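Local structure of heme-binding protein A (Haemophilus parasuis 29755, 3TPA) at residues A[290-298]-A[377-385]; A[146-154]-A[452-461]. The protein probably binds glutathione as a periplasmic solute-binding protein of family 5, despite being named for heme binding. The protein carries 1 engineered substitution. All coordinates share one frame; numbering follows the deposited sequence.

Contact 1: residues A[290-298]-A[377-385]. Unlike the reference sequence in segment 290-298: Gln290 (reference Arg).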
ATOM      1  N   GLN A 290      24.808   2.599  15.422  1.00 13.10           N
ATOM      2  CA  GLN A 290      25.114   1.178  15.259  1.00 10.07           C
ATOM      3  C   GLN A 290      24.996   0.428  16.585  1.00 19.66           C
ATOM      4  O   GLN A 290      24.482  -0.693  16.625  1.00 19.58           O
ATOM      5  CB  GLN A 290      26.511   0.996  14.660  1.00 12.64           C
ATOM      6  CG  GLN A 290      26.632   1.562  13.251  1.00 20.11           C
ATOM      7  CD  GLN A 290      28.062   1.566  12.744  1.00 26.07           C
ATOM      8  OE1 GLN A 290      29.008   1.626  13.531  1.00 23.58           O
ATOM      9  NE2 GLN A 290      28.227   1.497  11.423  1.00 18.66           N
ATOM     10  N   ALA A 291      25.446   1.061  17.671  1.00 22.77           N
ATOM     11  CA  ALA A 291      25.309   0.482  19.010  1.00 20.85           C
ATOM     12  C   ALA A 291      23.840   0.231  19.407  1.00 18.07           C
ATOM     13  O   ALA A 291      23.482  -0.859  19.884  1.00 18.63           O
ATOM     14  CB  ALA A 291      26.011   1.371  20.059  1.00 18.46           C
ATOM     15  N   LEU A 292      22.996   1.239  19.230  1.00 18.38           N
ATOM     16  CA  LEU A 292      21.567   1.105  19.538  1.00 18.61           C
ATOM     17  C   LEU A 292      20.928   0.018  18.702  1.00 18.41           C
ATOM     18  O   LEU A 292      19.983  -0.638  19.132  1.00 17.43           O
ATOM     19  CB  LEU A 292      20.856   2.428  19.283  1.00 17.16           C
ATOM     20  CG  LEU A 292      21.368   3.532  20.194  1.00 15.21           C
ATOM     21  CD1 LEU A 292      20.668   4.833  19.907  1.00 11.21           C
ATOM     22  CD2 LEU A 292      21.212   3.118  21.676  1.00 14.32           C
ATOM     23  N   HIS A 293      21.458  -0.160  17.492  1.00 17.15           N
ATOM     24  CA  HIS A 293      20.978  -1.183  16.547  1.00 12.94           C
ATOM     25  C   HIS A 293      21.355  -2.566  17.095  1.00 13.78           C
ATOM     26  O   HIS A 293      20.521  -3.464  17.161  1.00 19.43           O
ATOM     27  CB  HIS A 293      21.578  -0.923  15.153  1.00 12.68           C
ATOM     28  CG  HIS A 293      20.835  -1.581  14.035  1.00 15.39           C
ATOM     29  ND1 HIS A 293      20.683  -0.990  12.785  1.00 11.86           N
ATOM     30  CD2 HIS A 293      20.191  -2.768  13.969  1.00 10.42           C
ATOM     31  CE1 HIS A 293      19.985  -1.795  12.011  1.00 13.18           C
ATOM     32  NE2 HIS A 293      19.672  -2.888  12.704  1.00 12.63           N
ATOM     33  N   HIS A 294      22.605  -2.722  17.524  1.00 15.20           N
ATOM     34  CA  HIS A 294      23.040  -3.964  18.170  1.00 17.91           C
ATOM     35  C   HIS A 294      22.247  -4.273  19.430  1.00 17.02           C
ATOM     36  O   HIS A 294      22.128  -5.427  19.806  1.00 22.62           O
ATOM     37  CB  HIS A 294      24.538  -3.933  18.532  1.00 15.59           C
ATOM     38  CG  HIS A 294      25.448  -4.262  17.393  1.00 14.62           C
ATOM     39  ND1 HIS A 294      25.505  -5.517  16.827  1.00 18.63           N
ATOM     40  CD2 HIS A 294      26.341  -3.504  16.720  1.00 19.26           C
ATOM     41  CE1 HIS A 294      26.387  -5.516  15.843  1.00 18.45           C
ATOM     42  NE2 HIS A 294      26.919  -4.312  15.766  1.00 22.85           N
ATOM     43  N   ALA A 295      21.725  -3.242  20.089  1.00 15.24           N
ATOM     44  CA  ALA A 295      20.978  -3.426  21.328  1.00 18.47           C
ATOM     45  C   ALA A 295      19.471  -3.423  21.101  1.00 18.61           C
ATOM     46  O   ALA A 295      18.710  -3.138  22.013  1.00 17.10           O
ATOM     47  CB  ALA A 295      21.360  -2.366  22.348  1.00 14.59           C
ATOM     48  N   THR A 296      19.057  -3.713  19.872  1.00 16.36           N
ATOM     49  CA  THR A 296      17.642  -3.824  19.525  1.00 12.99           C
ATOM     50  C   THR A 296      17.361  -5.304  19.272  1.00 18.11           C
ATOM     51  O   THR A 296      17.847  -5.886  18.301  1.00 14.50           O
ATOM     52  CB  THR A 296      17.257  -2.949  18.283  1.00 11.75           C
ATOM     53  OG1 THR A 296      17.568  -1.578  18.545  1.00 15.72           O
ATOM     54  CG2 THR A 296      15.758  -3.044  17.971  1.00 13.04           C
ATOM     55  N   ASP A 297      16.606  -5.914  20.185  1.00 16.22           N
ATOM     56  CA  ASP A 297      16.273  -7.335  20.111  1.00 15.13           C
ATOM     57  C   ASP A 297      15.066  -7.490  19.194  1.00 18.65           C
ATOM     58  O   ASP A 297      13.932  -7.463  19.657  1.00 13.23           O
ATOM     59  CB  ASP A 297      15.916  -7.856  21.511  1.00 15.26           C
ATOM     60  CG  ASP A 297      15.951  -9.378  21.603  1.00 22.91           C
ATOM     61  OD1 ASP A 297      15.817 -10.047  20.563  1.00 19.25           O
ATOM     62  OD2 ASP A 297      16.094  -9.908  22.728  1.00 26.04           O
ATOM     63  N   LYS A 298      15.308  -7.623  17.892  1.00 17.77           N
ATOM     64  CA  LYS A 298      14.219  -7.636  16.919  1.00 13.08           C
ATOM     65  C   LYS A 298      13.334  -8.880  17.060  1.00 13.93           C
ATOM     66  O   LYS A 298      12.116  -8.790  16.954  1.00 15.09           O
ATOM     67  CB  LYS A 298      14.755  -7.525  15.486  1.00 13.65           C
ATOM     68  CG  LYS A 298      15.627  -6.272  15.223  1.00 10.55           C
ATOM     69  CD  LYS A 298      16.158  -6.221  13.784  1.00 16.30           C
ATOM     70  CE  LYS A 298      17.193  -5.102  13.608  1.00 14.43           C
ATOM     71  NZ  LYS A 298      17.573  -4.913  12.171  1.00 23.08           N
ATOM     72  N   ALA A 377      14.385  -1.399  27.974  1.00 18.63           N
ATOM     73  CA  ALA A 377      15.032  -2.310  28.937  1.00 22.49           C
ATOM     74  C   ALA A 377      16.409  -2.771  28.491  1.00 24.22           C
ATOM     75  O   ALA A 377      17.330  -2.876  29.307  1.00 26.55           O
ATOM     76  CB  ALA A 377      14.144  -3.535  29.224  1.00 18.05           C
ATOM     77  N   ASP A 378      16.554  -3.068  27.202  1.00 18.71           N
ATOM     78  CA  ASP A 378      17.859  -3.456  26.666  1.00 18.68           C
ATOM     79  C   ASP A 378      18.789  -2.253  26.584  1.00 22.68           C
ATOM     80  O   ASP A 378      19.955  -2.329  26.971  1.00 24.42           O
ATOM     81  CB  ASP A 378      17.723  -4.140  25.302  1.00 19.01           C
ATOM     82  CG  ASP A 378      17.167  -5.550  25.418  1.00 27.42           C
ATOM     83  OD1 ASP A 378      17.487  -6.212  26.425  1.00 26.93           O
ATOM     84  OD2 ASP A 378      16.413  -5.994  24.522  1.00 21.47           O
ATOM     85  N   TRP A 379      18.281  -1.132  26.089  1.00 23.02           N
ATOM     86  CA  TRP A 379      19.117   0.056  26.019  1.00 18.83           C
ATOM     87  C   TRP A 379      19.667   0.427  27.407  1.00 26.56           C
ATOM     88  O   TRP A 379      20.821   0.827  27.535  1.00 25.60           O
ATOM     89  CB  TRP A 379      18.370   1.229  25.376  1.00 17.39           C
ATOM     90  CG  TRP A 379      18.207   1.121  23.858  1.00 20.76           C
ATOM     91  CD1 TRP A 379      18.529   0.057  23.061  1.00 15.64           C
ATOM     92  CD2 TRP A 379      17.694   2.131  22.979  1.00 19.47           C
ATOM     93  NE1 TRP A 379      18.224   0.331  21.750  1.00 15.82           N
ATOM     94  CE2 TRP A 379      17.711   1.599  21.671  1.00 16.15           C
ATOM     95  CE3 TRP A 379      17.203   3.428  23.177  1.00 18.95           C
ATOM     96  CZ2 TRP A 379      17.274   2.323  20.560  1.00 16.34           C
ATOM     97  CZ3 TRP A 379      16.754   4.143  22.077  1.00 17.18           C
ATOM     98  CH2 TRP A 379      16.801   3.590  20.782  1.00 18.06           C
ATOM     99  N   ALA A 380      18.846   0.281  28.443  1.00 24.91           N
ATOM    100  CA  ALA A 380      19.272   0.602  29.811  1.00 26.07           C
ATOM    101  C   ALA A 380      20.490  -0.209  30.234  1.00 28.68           C
ATOM    102  O   ALA A 380      21.400   0.307  30.890  1.00 26.54           O
ATOM    103  CB  ALA A 380      18.131   0.383  30.798  1.00 24.69           C
ATOM    104  N   LYS A 381      20.499  -1.481  29.847  1.00 24.65           N
ATOM    105  CA  LYS A 381      21.607  -2.376  30.158  1.00 24.22           C
ATOM    106  C   LYS A 381      22.943  -1.936  29.559  1.00 26.42           C
ATOM    107  O   LYS A 381      23.991  -2.380  30.004  1.00 29.23           O
ATOM    108  CB  LYS A 381      21.298  -3.803  29.710  1.00 27.99           C
ATOM    109  CG  LYS A 381      20.151  -4.464  30.456  1.00 33.66           C
ATOM    110  CD  LYS A 381      19.984  -5.902  29.984  1.00 41.32           C
ATOM    111  CE  LYS A 381      18.551  -6.199  29.580  1.00 45.65           C
ATOM    112  NZ  LYS A 381      18.413  -7.518  28.901  1.00 48.02           N
ATOM    113  N   ILE A 382      22.925  -1.080  28.547  1.00 26.14           N
ATOM    114  CA  ILE A 382      24.193  -0.573  28.009  1.00 27.44           C
ATOM    115  C   ILE A 382      24.427   0.883  28.384  1.00 24.32           C
ATOM    116  O   ILE A 382      25.267   1.554  27.803  1.00 28.10           O
ATOM    117  CB  ILE A 382      24.327  -0.751  26.484  1.00 26.80           C
ATOM    118  CG1 ILE A 382      23.338   0.152  25.737  1.00 27.21           C
ATOM    119  CG2 ILE A 382      24.156  -2.209  26.100  1.00 29.73           C
ATOM    120  CD1 ILE A 382      23.604   0.219  24.242  1.00 24.32           C
ATOM    121  N   GLY A 383      23.674   1.362  29.367  1.00 22.00           N
ATOM    122  CA  GLY A 383      23.880   2.693  29.899  1.00 23.49           C
ATOM    123  C   GLY A 383      23.131   3.789  29.175  1.00 22.68           C
ATOM    124  O   GLY A 383      23.351   4.969  29.439  1.00 26.11           O
ATOM    125  N   VAL A 384      22.254   3.411  28.247  1.00 22.73           N
ATOM    126  CA  VAL A 384      21.423   4.406  27.562  1.00 20.81           C
ATOM    127  C   VAL A 384      20.081   4.513  28.282  1.00 26.78           C
ATOM    128  O   VAL A 384      19.272   3.578  28.251  1.00 23.16           O
ATOM    129  CB  VAL A 384      21.168   4.055  26.088  1.00 19.28           C
ATOM    130  CG1 VAL A 384      20.088   4.975  25.502  1.00 17.10           C
ATOM    131  CG2 VAL A 384      22.449   4.146  25.282  1.00 19.39           C
ATOM    132  N   LYS A 385      19.847   5.658  28.919  1.00 28.35           N
ATOM    133  CA  LYS A 385      18.654   5.840  29.736  1.00 24.93           C
ATOM    134  C   LYS A 385      17.584   6.575  28.951  1.00 28.20           C
ATOM    135  O   LYS A 385      17.583   7.806  28.892  1.00 28.40           O
ATOM    136  CB  LYS A 385      18.979   6.623  31.003  1.00 36.19           C
ATOM    137  CG  LYS A 385      20.056   5.989  31.871  1.00 44.19           C
ATOM    138  CD  LYS A 385      21.414   6.635  31.633  1.00 49.61           C
ATOM    139  CE  LYS A 385      22.494   5.962  32.472  1.00 49.67           C
ATOM    140  NZ  LYS A 385      23.871   6.328  32.014  1.00 43.78           N
TER
HETATM  141  O   HOH W   1      16.024  -4.345  22.514  1.00 18.48           O
HETATM  142  O   HOH W   2      15.931  -8.664  24.885  1.00 19.59           O

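Contact 2: residues A[146-154]-A[452-461]. Engineered in segment 452-461: Ile455 (natural residue Thr). Unlike the reference sequence in segment 452-461: Ala453 (reference Val).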
ATOM      1  N   LEU A 146       5.124  13.224 -18.632  1.00 15.65           N
ATOM      2  CA  LEU A 146       5.564  13.572 -17.270  1.00 14.27           C
ATOM      3  C   LEU A 146       6.445  14.816 -17.229  1.00 19.04           C
ATOM      4  O   LEU A 146       7.128  15.135 -18.190  1.00 19.56           O
ATOM      5  CB  LEU A 146       6.346  12.415 -16.638  1.00 14.20           C
ATOM      6  CG  LEU A 146       5.679  11.034 -16.674  1.00 15.97           C
ATOM      7  CD1 LEU A 146       6.468  10.061 -15.833  1.00 14.95           C
ATOM      8  CD2 LEU A 146       4.223  11.118 -16.207  1.00 11.89           C
ATOM      9  N   ASN A 147       6.445  15.497 -16.087  1.00 19.74           N
ATOM     10  CA  ASN A 147       7.341  16.622 -15.877  1.00 21.49           C
ATOM     11  C   ASN A 147       8.794  16.175 -15.758  1.00 23.44           C
ATOM     12  O   ASN A 147       9.689  16.903 -16.142  1.00 17.69           O
ATOM     13  CB  ASN A 147       6.925  17.406 -14.637  1.00 19.85           C
ATOM     14  CG  ASN A 147       5.669  18.211 -14.862  1.00 23.19           C
ATOM     15  OD1 ASN A 147       5.432  18.722 -15.951  1.00 22.11           O
ATOM     16  ND2 ASN A 147       4.864  18.338 -13.832  1.00 21.49           N
ATOM     17  N   LYS A 148       9.024  14.987 -15.205  1.00 18.83           N
ATOM     18  CA  LYS A 148      10.359  14.401 -15.206  1.00 22.67           C
ATOM     19  C   LYS A 148      10.230  12.894 -15.228  1.00 19.23           C
ATOM     20  O   LYS A 148       9.162  12.379 -14.956  1.00 18.24           O
ATOM     21  CB  LYS A 148      11.209  14.892 -14.023  1.00 25.47           C
ATOM     22  CG  LYS A 148      10.674  14.580 -12.636  1.00 38.23           C
ATOM     23  CD  LYS A 148      11.473  15.331 -11.555  1.00 42.06           C
ATOM     24  CE  LYS A 148      12.896  14.802 -11.420  1.00 51.87           C
ATOM     25  NZ  LYS A 148      13.706  15.569 -10.425  1.00 55.58           N
ATOM     26  N   PRO A 149      11.307  12.182 -15.593  1.00 17.00           N
ATOM     27  CA  PRO A 149      11.167  10.729 -15.707  1.00 14.60           C
ATOM     28  C   PRO A 149      10.871  10.124 -14.357  1.00 19.15           C
ATOM     29  O   PRO A 149      11.398  10.592 -13.342  1.00 14.49           O
ATOM     30  CB  PRO A 149      12.548  10.279 -16.190  1.00 19.25           C
ATOM     31  CG  PRO A 149      13.145  11.498 -16.831  1.00 20.12           C
ATOM     32  CD  PRO A 149      12.635  12.650 -16.030  1.00 17.78           C
ATOM     33  N   ASN A 150      10.035   9.094 -14.351  1.00 11.29           N
ATOM     34  CA  ASN A 150       9.654   8.450 -13.121  1.00 20.84           C
ATOM     35  C   ASN A 150       9.236   7.020 -13.404  1.00 17.00           C
ATOM     36  O   ASN A 150       8.085   6.764 -13.728  1.00 16.62           O
ATOM     37  CB  ASN A 150       8.493   9.196 -12.464  1.00 16.61           C
ATOM     38  CG  ASN A 150       8.096   8.587 -11.151  1.00 24.31           C
ATOM     39  OD1 ASN A 150       7.209   7.737 -11.091  1.00 30.24           O
ATOM     40  ND2 ASN A 150       8.755   9.013 -10.083  1.00 23.14           N
ATOM     41  N   THR A 151      10.172   6.089 -13.288  1.00 15.19           N
ATOM     42  CA  THR A 151       9.880   4.695 -13.612  1.00 17.67           C
ATOM     43  C   THR A 151       8.678   4.074 -12.862  1.00 19.07           C
ATOM     44  O   THR A 151       7.917   3.291 -13.439  1.00 17.12           O
ATOM     45  CB  THR A 151      11.123   3.831 -13.438  1.00 18.32           C
ATOM     46  OG1 THR A 151      12.171   4.392 -14.233  1.00 16.33           O
ATOM     47  CG2 THR A 151      10.850   2.396 -13.878  1.00 18.47           C
ATOM     48  N   PRO A 152       8.505   4.413 -11.581  1.00 14.10           N
ATOM     49  CA  PRO A 152       7.376   3.842 -10.821  1.00 11.72           C
ATOM     50  C   PRO A 152       6.004   4.242 -11.360  1.00 19.32           C
ATOM     51  O   PRO A 152       5.000   3.624 -11.019  1.00 16.88           O
ATOM     52  CB  PRO A 152       7.572   4.439  -9.427  1.00 14.06           C
ATOM     53  CG  PRO A 152       9.039   4.664  -9.328  1.00 17.22           C
ATOM     54  CD  PRO A 152       9.428   5.155 -10.705  1.00 12.70           C
ATOM     55  N   PHE A 153       5.959   5.273 -12.193  1.00 15.55           N
ATOM     56  CA  PHE A 153       4.695   5.728 -12.751  1.00 12.77           C
ATOM     57  C   PHE A 153       3.868   4.616 -13.398  1.00 15.87           C
ATOM     58  O   PHE A 153       2.650   4.592 -13.255  1.00 19.70           O
ATOM     59  CB  PHE A 153       4.915   6.864 -13.759  1.00 12.84           C
ATOM     60  CG  PHE A 153       3.628   7.406 -14.318  1.00 15.88           C
ATOM     61  CD1 PHE A 153       2.755   8.113 -13.503  1.00 15.71           C
ATOM     62  CD2 PHE A 153       3.265   7.169 -15.641  1.00 16.71           C
ATOM     63  CE1 PHE A 153       1.548   8.593 -14.003  1.00 19.28           C
ATOM     64  CE2 PHE A 153       2.062   7.648 -16.145  1.00 17.79           C
ATOM     65  CZ  PHE A 153       1.203   8.360 -15.326  1.00 14.53           C
ATOM     66  N   ILE A 154       4.512   3.709 -14.123  1.00 14.96           N
ATOM     67  CA  ILE A 154       3.775   2.586 -14.731  1.00 16.94           C
ATOM     68  C   ILE A 154       2.990   1.767 -13.681  1.00 16.19           C
ATOM     69  O   ILE A 154       1.847   1.345 -13.916  1.00 14.58           O
ATOM     70  CB  ILE A 154       4.685   1.669 -15.613  1.00 18.73           C
ATOM     71  CG1 ILE A 154       3.821   0.806 -16.546  1.00 22.08           C
ATOM     72  CG2 ILE A 154       5.626   0.781 -14.765  1.00 16.57           C
ATOM     73  CD1 ILE A 154       2.828   1.599 -17.370  1.00 21.10           C
ATOM     74  N   ALA A 452      18.070   5.682 -10.152  1.00 16.45           N
ATOM     75  CA  ALA A 452      17.227   4.492 -10.159  1.00 16.66           C
ATOM     76  C   ALA A 452      15.780   4.809 -10.500  1.00 13.63           C
ATOM     77  O   ALA A 452      15.125   4.038 -11.182  1.00 15.67           O
ATOM     78  CB  ALA A 452      17.313   3.761  -8.816  1.00 17.05           C
ATOM     79  N   ALA A 453      15.278   5.934 -10.010  1.00 14.54           N
ATOM     80  CA  ALA A 453      13.922   6.391 -10.342  1.00 12.27           C
ATOM     81  C   ALA A 453      13.735   6.816 -11.788  1.00 14.65           C
ATOM     82  O   ALA A 453      12.602   6.990 -12.253  1.00 15.92           O
ATOM     83  CB  ALA A 453      13.533   7.543  -9.438  1.00 16.32           C
ATOM     84  N   GLN A 454      14.845   7.037 -12.484  1.00 13.78           N
ATOM     85  CA  GLN A 454      14.819   7.586 -13.841  1.00 21.03           C
ATOM     86  C   GLN A 454      15.376   6.627 -14.887  1.00 24.58           C
ATOM     87  O   GLN A 454      15.534   6.989 -16.048  1.00 21.14           O
ATOM     88  CB  GLN A 454      15.530   8.962 -13.873  1.00 19.53           C
ATOM     89  CG  GLN A 454      14.635   9.982 -13.129  1.00 33.36           C
ATOM     90  CD  GLN A 454      15.372  11.121 -12.441  1.00 39.32           C
ATOM     91  OE1 GLN A 454      15.317  11.257 -11.206  1.00 49.14           O
ATOM     92  NE2 GLN A 454      16.012  11.966 -13.226  1.00 26.07           N
ATOM     93  N   ILE A 455      15.661   5.404 -14.451  1.00 21.47           N
ATOM     94  CA  ILE A 455      16.131   4.335 -15.328  1.00 27.50           C
ATOM     95  C   ILE A 455      15.028   3.297 -15.450  1.00 22.66           C
ATOM     96  O   ILE A 455      14.408   2.951 -14.456  1.00 18.07           O
ATOM     97  CB  ILE A 455      17.343   3.608 -14.736  1.00 26.70           C
ATOM     98  CG1 ILE A 455      18.432   4.595 -14.361  1.00 23.36           C
ATOM     99  CG2 ILE A 455      17.864   2.567 -15.700  1.00 25.01           C
ATOM    100  CD1 ILE A 455      18.650   5.633 -15.371  1.00 38.42           C
ATOM    101  N   GLN A 456      14.811   2.790 -16.662  1.00 19.81           N
ATOM    102  CA  GLN A 456      13.717   1.860 -16.942  1.00 23.39           C
ATOM    103  C   GLN A 456      14.050   0.409 -16.613  1.00 28.18           C
ATOM    104  O   GLN A 456      13.235  -0.311 -16.035  1.00 22.33           O
ATOM    105  CB  GLN A 456      13.348   1.917 -18.427  1.00 24.54           C
ATOM    106  CG  GLN A 456      12.515   3.113 -18.802  1.00 36.12           C
ATOM    107  CD  GLN A 456      11.117   3.001 -18.262  1.00 43.81           C
ATOM    108  OE1 GLN A 456      10.441   1.989 -18.461  1.00 55.63           O
ATOM    109  NE2 GLN A 456      10.676   4.030 -17.559  1.00 38.57           N
ATOM    110  N   ASP A 457      15.234  -0.021 -17.030  1.00 20.18           N
ATOM    111  CA  ASP A 457      15.604  -1.423 -16.991  1.00 19.45           C
ATOM    112  C   ASP A 457      15.557  -1.996 -15.581  1.00 21.05           C
ATOM    113  O   ASP A 457      16.170  -1.460 -14.662  1.00 19.80           O
ATOM    114  CB  ASP A 457      16.993  -1.619 -17.588  1.00 26.29           C
ATOM    115  CG  ASP A 457      17.397  -3.068 -17.636  1.00 24.38           C
ATOM    116  OD1 ASP A 457      16.719  -3.824 -18.355  1.00 25.80           O
ATOM    117  OD2 ASP A 457      18.389  -3.445 -16.976  1.00 26.84           O
ATOM    118  N   THR A 458      14.834  -3.101 -15.419  1.00 21.76           N
ATOM    119  CA  THR A 458      14.569  -3.651 -14.087  1.00 19.23           C
ATOM    120  C   THR A 458      15.825  -4.079 -13.343  1.00 21.68           C
ATOM    121  O   THR A 458      16.041  -3.671 -12.208  1.00 23.41           O
ATOM    122  CB  THR A 458      13.609  -4.840 -14.145  1.00 23.88           C
ATOM    123  OG1 THR A 458      12.386  -4.425 -14.761  1.00 28.54           O
ATOM    124  CG2 THR A 458      13.317  -5.342 -12.730  1.00 26.68           C
ATOM    125  N   GLN A 459      16.654  -4.903 -13.972  1.00 20.67           N
ATOM    126  CA  GLN A 459      17.865  -5.369 -13.297  1.00 27.46           C
ATOM    127  C   GLN A 459      18.862  -4.236 -13.036  1.00 26.03           C
ATOM    128  O   GLN A 459      19.639  -4.283 -12.093  1.00 21.44           O
ATOM    129  CB  GLN A 459      18.541  -6.508 -14.071  1.00 32.94           C
ATOM    130  CG  GLN A 459      17.775  -7.822 -14.024  1.00 47.03           C
ATOM    131  CD  GLN A 459      17.300  -8.189 -12.617  1.00 55.29           C
ATOM    132  OE1 GLN A 459      18.093  -8.285 -11.678  1.00 60.23           O
ATOM    133  NE2 GLN A 459      15.997  -8.397 -12.474  1.00 54.95           N
ATOM    134  N   THR A 460      18.855  -3.222 -13.884  1.00 23.01           N
ATOM    135  CA  THR A 460      19.764  -2.112 -13.659  1.00 24.78           C
ATOM    136  C   THR A 460      19.311  -1.354 -12.411  1.00 20.97           C
ATOM    137  O   THR A 460      20.145  -0.988 -11.577  1.00 17.86           O
ATOM    138  CB  THR A 460      19.897  -1.174 -14.896  1.00 22.65           C
ATOM    139  OG1 THR A 460      20.379  -1.924 -16.020  1.00 22.62           O
ATOM    140  CG2 THR A 460      20.894  -0.034 -14.610  1.00 21.57           C
ATOM    141  N   ARG A 461      17.993  -1.156 -12.281  1.00 20.91           N
ATOM    142  CA  ARG A 461      17.392  -0.551 -11.083  1.00 15.64           C
ATOM    143  C   ARG A 461      17.701  -1.347  -9.808  1.00 17.95           C
ATOM    144  O   ARG A 461      18.048  -0.781  -8.766  1.00 16.81           O
ATOM    145  CB  ARG A 461      15.870  -0.448 -11.224  1.00 15.04           C
ATOM    146  CG  ARG A 461      15.367   0.386 -12.387  1.00 22.06           C
ATOM    147  CD  ARG A 461      13.852   0.562 -12.306  1.00 15.62           C
ATOM    148  NE  ARG A 461      13.513   1.499 -11.247  1.00 15.46           N
ATOM    149  CZ  ARG A 461      12.472   1.400 -10.437  1.00 18.49           C
ATOM    150  NH1 ARG A 461      11.604   0.400 -10.543  1.00 15.98           N
ATOM    151  NH2 ARG A 461      12.294   2.328  -9.513  1.00 12.54           N
TER
HETATM  152  O   HOH W   3      16.174  14.056  -9.985  1.00 36.59           O
HETATM  153  O   HOH W   4      11.827   6.380 -16.330  1.00 16.84           O
HETATM  154  O   HOH W   5       7.912   3.169 -16.090  1.00 17.48           O

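Contact 1: residues A[290-298]-A[377-385]
Trp379 and Leu292 meet because both side chains leave their helices beside the backbone N: chi1 of -75° swings the indole out to the end of helix 286-294, and chi1 of -63°, with CD1 as the extended branch, leaves Leu292 CD2 over its face. That methyl makes a CH-pi contact, 3.9 Å from CD2 to the centroid of the Trp379 five-membered ring. It also meets Val384 CG2, while Ala295 CB touches both Trp379 CD1 and Ile382 CD1. Trp379 NE1 donates, tilted from its ring plane, to Leu292 O over 3.3 Å, in a bent bond (138° at the hydrogen) on a lone pair in the carbonyl plane. Thr296 OG1 donates to the same Leu292 O at 2.7 Å, so two side chains grip a carbonyl at the helix end. Past that end, Asp378 OD2 and Asp297 OD2 lie 4.3 Å apart; a water donates to both, probably easing their repulsion, and Lys381 NZ forms a salt bridge with Asp378 OD1. A second water joins Asp378 OD2 to Ala295 O and Asp297 N. Gly383 is the C-prime residue of the Schellman motif that ends helix 368-381 and leads into strand 384-389 at the edge of the six-stranded mixed sheet.

Contact 2: residues A[146-154]-A[452-461]
Thr151 carries the hydrogen bonds that join the loop before helix 153-156 to the turn between helices 443-453 and 458-475. Its backbone N donates almost straight to Ala453 O (2.8 Å from N to O, 171° at the hydrogen), and its hydroxyl donates to Ile455 O, 2.7 Å from OG1, approaching from above the carbonyl plane. Ile455 is an engineered residue, but the bond uses its backbone. Asn150 CA adds a CA-H...O contact to the same Ala453 O, at 3.4 Å. Arg461 NE donates in its own plane to Ala452 O, 3.0 Å away, and NH1 forms a salt bridge with Asp418.

In the fold, the type I turn from Asn150 to Phe153, just after strand 141-146 of the five-stranded antiparallel sheet, meets the connection between two helices, the second N-capped by Asp457, which accepts from Thr460 N and OG1.

Packing centres on Thr151 too. With CG2 anti to the backbone N (OG1 chi1 -55°), the methyl lies over one face of the Arg461 guanidinium, 3.8 Å from CG2 to NE. Pro149 CB rests on Gln454 CG at 3.7 Å.

Three waters bridge polar atoms of the two segments. One donates to Thr151 OG1 and accepts from Gln456 NE2; another links Gln456 NE2 to Thr151 O. A third accepts from Lys148 NZ and donates to Gln454 OE1, 3.2 Å away.

Contact 1 and contact 2 do not touch: their centres are about 39 Å apart and their nearest atoms about 21 Å. Along the chain, contact 1 is nested inside the long loop that contact 2 closes, with 297 residues between the segments 146-154 and 452-461. Contact 1 lies far out, its centre about 31 Å from that of the chain, and joins two helix ends near the six-stranded mixed sheet. Contact 2, whose centre is about 19 Å from the chain centre, links the end of the antiparallel five-stranded sheet's strand 141-146 to helices that lead on to strand 478-491 of that six-stranded sheet.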